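Local coordinates for protein PrgX (Enterococcus faecalis, PDB 2AWI) that serves as the receptor for the peptide sex pheromone cCF10 and, as a probable DNA-binding repressor, regulates conjugation, at residues A[157-160]-A[161-165]; A[149-152]-A[153-157]. The protein carries 1 engineered substitution. One frame throughout, in Å; residues are numbered along the deposited sequence.

Contact 1 (A[157-160]-A[161-165]); sequences SNLL and NVLPY
Leu160, where helix 150-159 gives way to the loop, and Tyr165, where helix 165-172 is about to begin, lie side by side and point the same way. Leu160 CB meets just the adjoining peptide, at Asn161 N. CG is set beside the backbone N (chi1 -78°), and from there CD2 lies alongside the tyrosine ring, 3.7 Å from Tyr165 CD1 and 4.1 Å from Tyr165 CE1, meeting it obliquely. The ring's own hydroxyl is held further on by Glu209 and Tyr213. Close by, a water bridges two carbonyls, donating to Leu160 O at 2.9 Å and to Leu163 O at 2.6 Å, and so ties the loop back to the helix end. The backbone itself closes the turn with Val162 N bonded to Leu159 O at 3.0 Å. A second apolar pair runs alongside, Leu159 CD2 against Leu163 CD2 at 4.1 Å. This is a helix-to-helix turn within the predicted TPR region. Leu159 and Val162 pack on helices 107-122 and 128-142, and Leu163 on Phe130 and Ile134 of the latter; Leu160 touches both Ile172 of helix 165-172 and Ala197 of helix 184-203, and Tyr165 leans on Ile200 of that last helix.

Contact 2 (A[149-152]-A[153-157]); sequences FGID and CEIVS. Engineered in segment 153-157: Cys153 (natural residue Tyr).
Ile151 CG1 and Glu154 CG each stand anti to their own backbone N (chi1 -176° and -172°), and those two choices let the side chains meet at an angle over the first turn of helix 150-159. The isoleucine's CD1 rests 3.8 Å from Glu154 CD, so a methyl lies against the carboxylate carbon while Glu154 OE2 goes on to Ser111 and a salt bridge with Lys79. This is a helix N-terminus with Phe149 at the N-cap position, inside the predicted TPR region. The i to i+4 ladder starts with a weak bond from Cys153 N to Phe149 O, continues through Glu154 N to Gly150 O at 3.0 Å, then tightens: Ile155 N reaches Ile151 O at 2.9 Å and Val156 N reaches Asp152 O at 2.9 Å. Ile155 CG1 also comes to 3.3 Å from Ile151 O. Cys153 is engineered, a tyrosine in the natural protein; its side chain packs on Met175, Tyr176 and helix 184-203. At the helix start, Gly150 N bonds to Glu60 of the second subunit, which joins this end of the helix to another copy of the protein. Asp152 OD1 bonds to Tyr142; OD2 forms a salt bridge with Arg145 and, through its anti lone pair, accepts the Phe149 N-H, with OD2 2.6 Å from Phe149 N in a nearly straight bond (172°).

Read from the N terminus, contact 2 comes first: it spans the opening turns of helix 150-159, where the chain enters from helix 128-142 and the second subunit lies close. Contact 1 takes over at Ser157, the residue both share, and carries the helix through its end into the loop before helix 165-172. The two follow one another head to tail, neither enclosing nor crossing the other, with centres about 12 Å apart. Contact 2 is repeating helical turn, whereas contact 1 closes the short loop leading to the next helix. Together their side chains join one helix and its loop to helices 107-122, 165-172 and 184-203, with contact 1 adding helix 128-142.

Contact 1 (A[157-160]-A[161-165])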
ATOM      1  N   SER A 157      37.299  -2.076  -5.923  1.00 31.64           N
ATOM      2  CA  SER A 157      35.996  -2.371  -6.497  1.00 31.89           C
ATOM      3  C   SER A 157      36.144  -3.366  -7.644  1.00 31.09           C
ATOM      4  O   SER A 157      35.350  -4.296  -7.785  1.00 32.43           O
ATOM      5  CB  SER A 157      35.359  -1.080  -7.008  1.00 27.99           C
ATOM      6  OG  SER A 157      34.100  -1.339  -7.605  1.00 29.95           O
ATOM      7  N   ASN A 158      37.168  -3.156  -8.466  1.00 34.16           N
ATOM      8  CA  ASN A 158      37.443  -4.030  -9.601  1.00 36.76           C
ATOM      9  C   ASN A 158      37.787  -5.441  -9.108  1.00 39.20           C
ATOM     10  O   ASN A 158      37.442  -6.430  -9.756  1.00 38.98           O
ATOM     11  CB  ASN A 158      38.613  -3.472 -10.421  1.00 36.68           C
ATOM     12  CG  ASN A 158      38.289  -2.142 -11.094  1.00 38.22           C
ATOM     13  OD1 ASN A 158      39.191  -1.392 -11.473  1.00 43.95           O
ATOM     14  ND2 ASN A 158      37.006  -1.855 -11.261  1.00 33.15           N
ATOM     15  N   LEU A 159      38.462  -5.526  -7.963  1.00 38.67           N
ATOM     16  CA  LEU A 159      38.849  -6.812  -7.385  1.00 41.17           C
ATOM     17  C   LEU A 159      37.649  -7.596  -6.867  1.00 42.07           C
ATOM     18  O   LEU A 159      37.593  -8.819  -7.013  1.00 42.27           O
ATOM     19  CB  LEU A 159      39.850  -6.607  -6.242  1.00 44.63           C
ATOM     20  CG  LEU A 159      41.230  -6.069  -6.626  1.00 42.44           C
ATOM     21  CD1 LEU A 159      42.002  -5.710  -5.370  1.00 40.24           C
ATOM     22  CD2 LEU A 159      41.980  -7.113  -7.452  1.00 38.44           C
ATOM     23  N   LEU A 160      36.696  -6.899  -6.252  1.00 43.02           N
ATOM     24  CA  LEU A 160      35.503  -7.559  -5.731  1.00 42.18           C
ATOM     25  C   LEU A 160      34.733  -8.191  -6.880  1.00 43.64           C
ATOM     26  O   LEU A 160      33.832  -8.998  -6.666  1.00 45.13           O
ATOM     27  CB  LEU A 160      34.595  -6.556  -5.013  1.00 29.93           C
ATOM     28  CG  LEU A 160      34.970  -6.100  -3.598  1.00 29.85           C
ATOM     29  CD1 LEU A 160      34.016  -5.009  -3.122  1.00 22.89           C
ATOM     30  CD2 LEU A 160      34.908  -7.287  -2.650  1.00 20.78           C
ATOM     31  N   ASN A 161      35.111  -7.826  -8.101  1.00 41.62           N
ATOM     32  CA  ASN A 161      34.447  -8.314  -9.299  1.00 43.06           C
ATOM     33  C   ASN A 161      35.082  -9.560  -9.918  1.00 43.07           C
ATOM     34  O   ASN A 161      34.430 -10.286 -10.667  1.00 44.89           O
ATOM     35  CB  ASN A 161      34.414  -7.194 -10.338  1.00 57.59           C
ATOM     36  CG  ASN A 161      33.333  -7.393 -11.376  1.00 65.49           C
ATOM     37  OD1 ASN A 161      32.144  -7.285 -11.075  1.00 75.01           O
ATOM     38  ND2 ASN A 161      33.738  -7.696 -12.606  1.00 66.48           N
ATOM     39  N   VAL A 162      36.349  -9.816  -9.613  1.00 46.50           N
ATOM     40  CA  VAL A 162      37.028 -10.972 -10.183  1.00 44.89           C
ATOM     41  C   VAL A 162      37.804 -11.787  -9.150  1.00 45.34           C
ATOM     42  O   VAL A 162      38.719 -12.537  -9.497  1.00 47.44           O
ATOM     43  CB  VAL A 162      38.012 -10.531 -11.296  1.00 42.91           C
ATOM     44  CG1 VAL A 162      37.267  -9.796 -12.394  1.00 42.32           C
ATOM     45  CG2 VAL A 162      39.096  -9.642 -10.706  1.00 43.34           C
ATOM     46  N   LEU A 163      37.432 -11.657  -7.885  1.00 43.55           N
ATOM     47  CA  LEU A 163      38.136 -12.372  -6.831  1.00 44.60           C
ATOM     48  C   LEU A 163      37.195 -12.727  -5.684  1.00 44.75           C
ATOM     49  O   LEU A 163      36.261 -11.985  -5.385  1.00 45.78           O
ATOM     50  CB  LEU A 163      39.276 -11.494  -6.304  1.00 36.54           C
ATOM     51  CG  LEU A 163      40.698 -12.047  -6.194  1.00 39.27           C
ATOM     52  CD1 LEU A 163      41.108 -12.703  -7.506  1.00 39.51           C
ATOM     53  CD2 LEU A 163      41.648 -10.908  -5.840  1.00 36.04           C
ATOM     54  N   PRO A 164      37.419 -13.882  -5.037  1.00 48.09           N
ATOM     55  CA  PRO A 164      36.542 -14.256  -3.922  1.00 48.09           C
ATOM     56  C   PRO A 164      36.610 -13.133  -2.895  1.00 48.15           C
ATOM     57  O   PRO A 164      37.671 -12.550  -2.680  1.00 47.90           O
ATOM     58  CB  PRO A 164      37.169 -15.550  -3.412  1.00 35.64           C
ATOM     59  CG  PRO A 164      37.742 -16.154  -4.671  1.00 38.99           C
ATOM     60  CD  PRO A 164      38.381 -14.957  -5.341  1.00 36.63           C
ATOM     61  N   TYR A 165      35.484 -12.824  -2.267  1.00 46.97           N
ATOM     62  CA  TYR A 165      35.439 -11.747  -1.284  1.00 48.83           C
ATOM     63  C   TYR A 165      36.596 -11.722  -0.282  1.00 49.59           C
ATOM     64  O   TYR A 165      37.195 -10.673  -0.043  1.00 49.61           O
ATOM     65  CB  TYR A 165      34.116 -11.795  -0.518  1.00 50.48           C
ATOM     66  CG  TYR A 165      33.997 -10.708   0.522  1.00 52.89           C
ATOM     67  CD1 TYR A 165      33.812  -9.373   0.148  1.00 46.15           C
ATOM     68  CD2 TYR A 165      34.107 -11.004   1.880  1.00 49.61           C
ATOM     69  CE1 TYR A 165      33.743  -8.362   1.102  1.00 46.63           C
ATOM     70  CE2 TYR A 165      34.040 -10.002   2.842  1.00 52.90           C
ATOM     71  CZ  TYR A 165      33.860  -8.684   2.447  1.00 53.66           C
ATOM     72  OH  TYR A 165      33.807  -7.689   3.391  1.00 56.16           O
TER
HETATM   73  O   HOH W   1      34.209 -10.770  -4.353  1.00 58.12           O

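Contact 2 (A[149-152]-A[153-157])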
ATOM      1  N   PHE A 149      44.340   6.466  -2.337  1.00 34.95           N
ATOM      2  CA  PHE A 149      43.721   7.458  -3.204  1.00 36.13           C
ATOM      3  C   PHE A 149      42.501   6.894  -3.928  1.00 34.22           C
ATOM      4  O   PHE A 149      42.208   5.703  -3.833  1.00 35.45           O
ATOM      5  CB  PHE A 149      44.752   7.974  -4.218  1.00 33.84           C
ATOM      6  CG  PHE A 149      46.101   8.276  -3.609  1.00 37.39           C
ATOM      7  CD1 PHE A 149      47.062   7.274  -3.481  1.00 37.12           C
ATOM      8  CD2 PHE A 149      46.392   9.552  -3.120  1.00 37.60           C
ATOM      9  CE1 PHE A 149      48.293   7.534  -2.875  1.00 29.88           C
ATOM     10  CE2 PHE A 149      47.624   9.829  -2.507  1.00 34.40           C
ATOM     11  CZ  PHE A 149      48.575   8.818  -2.383  1.00 30.28           C
ATOM     12  N   GLY A 150      41.795   7.762  -4.647  1.00 31.16           N
ATOM     13  CA  GLY A 150      40.618   7.344  -5.381  1.00 25.48           C
ATOM     14  C   GLY A 150      40.849   6.085  -6.195  1.00 28.88           C
ATOM     15  O   GLY A 150      40.083   5.123  -6.103  1.00 29.68           O
ATOM     16  N   ILE A 151      41.916   6.071  -6.980  1.00 17.04           N
ATOM     17  CA  ILE A 151      42.208   4.917  -7.821  1.00 18.72           C
ATOM     18  C   ILE A 151      42.383   3.622  -7.008  1.00 21.89           C
ATOM     19  O   ILE A 151      42.165   2.518  -7.528  1.00 22.73           O
ATOM     20  CB  ILE A 151      43.458   5.182  -8.688  1.00 29.53           C
ATOM     21  CG1 ILE A 151      43.702   4.013  -9.638  1.00 30.77           C
ATOM     22  CG2 ILE A 151      44.659   5.415  -7.792  1.00 21.69           C
ATOM     23  CD1 ILE A 151      42.551   3.729 -10.581  1.00 32.18           C
ATOM     24  N   ASP A 152      42.772   3.750  -5.741  1.00 28.33           N
ATOM     25  CA  ASP A 152      42.923   2.575  -4.885  1.00 31.13           C
ATOM     26  C   ASP A 152      41.539   1.994  -4.603  1.00 32.66           C
ATOM     27  O   ASP A 152      41.346   0.777  -4.616  1.00 35.76           O
ATOM     28  CB  ASP A 152      43.616   2.936  -3.567  1.00 31.09           C
ATOM     29  CG  ASP A 152      45.084   3.251  -3.752  1.00 31.20           C
ATOM     30  OD1 ASP A 152      45.802   2.401  -4.321  1.00 32.69           O
ATOM     31  OD2 ASP A 152      45.522   4.344  -3.329  1.00 24.65           O
ATOM     32  N   CYS A 153      40.571   2.865  -4.349  1.00 32.72           N
ATOM     33  CA  CYS A 153      39.213   2.404  -4.101  1.00 31.52           C
ATOM     34  C   CYS A 153      38.577   1.893  -5.394  1.00 30.41           C
ATOM     35  O   CYS A 153      37.660   1.082  -5.361  1.00 30.33           O
ATOM     36  CB  CYS A 153      38.378   3.521  -3.476  1.00 34.86           C
ATOM     37  SG  CYS A 153      38.793   3.792  -1.726  1.00 35.95           S
ATOM     38  N   GLU A 154      39.075   2.352  -6.537  1.00 36.82           N
ATOM     39  CA  GLU A 154      38.547   1.884  -7.813  1.00 37.59           C
ATOM     40  C   GLU A 154      39.077   0.462  -7.988  1.00 36.74           C
ATOM     41  O   GLU A 154      38.336  -0.454  -8.345  1.00 39.56           O
ATOM     42  CB  GLU A 154      39.028   2.777  -8.963  1.00 34.82           C
ATOM     43  CG  GLU A 154      38.367   2.474 -10.301  1.00 40.81           C
ATOM     44  CD  GLU A 154      38.904   3.341 -11.432  1.00 43.94           C
ATOM     45  OE1 GLU A 154      38.914   4.590 -11.286  1.00 43.39           O
ATOM     46  OE2 GLU A 154      39.314   2.776 -12.473  1.00 53.82           O
ATOM     47  N   ILE A 155      40.370   0.289  -7.726  1.00 30.82           N
ATOM     48  CA  ILE A 155      41.013  -1.020  -7.825  1.00 29.04           C
ATOM     49  C   ILE A 155      40.296  -2.032  -6.927  1.00 29.70           C
ATOM     50  O   ILE A 155      39.962  -3.134  -7.355  1.00 28.52           O
ATOM     51  CB  ILE A 155      42.507  -0.926  -7.414  1.00 31.48           C
ATOM     52  CG1 ILE A 155      43.317  -0.338  -8.576  1.00 27.33           C
ATOM     53  CG2 ILE A 155      43.028  -2.292  -6.992  1.00 32.39           C
ATOM     54  CD1 ILE A 155      44.777  -0.073  -8.258  1.00 27.57           C
ATOM     55  N   VAL A 156      40.048  -1.648  -5.681  1.00 32.13           N
ATOM     56  CA  VAL A 156      39.365  -2.538  -4.751  1.00 33.24           C
ATOM     57  C   VAL A 156      38.018  -2.998  -5.294  1.00 32.88           C
ATOM     58  O   VAL A 156      37.634  -4.155  -5.135  1.00 31.82           O
ATOM     59  CB  VAL A 156      39.155  -1.857  -3.392  1.00 30.76           C
ATOM     60  CG1 VAL A 156      37.835  -2.294  -2.784  1.00 34.80           C
ATOM     61  CG2 VAL A 156      40.298  -2.233  -2.463  1.00 30.65           C
ATOM     62  N   SER A 157      37.299  -2.076  -5.923  1.00 31.64           N
ATOM     63  CA  SER A 157      35.996  -2.371  -6.497  1.00 31.89           C
ATOM     64  C   SER A 157      36.144  -3.366  -7.644  1.00 31.09           C
ATOM     65  O   SER A 157      35.350  -4.296  -7.785  1.00 32.43           O
ATOM     66  CB  SER A 157      35.359  -1.080  -7.008  1.00 27.99           C
ATOM     67  OG  SER A 157      34.100  -1.339  -7.605  1.00 29.95           O
TER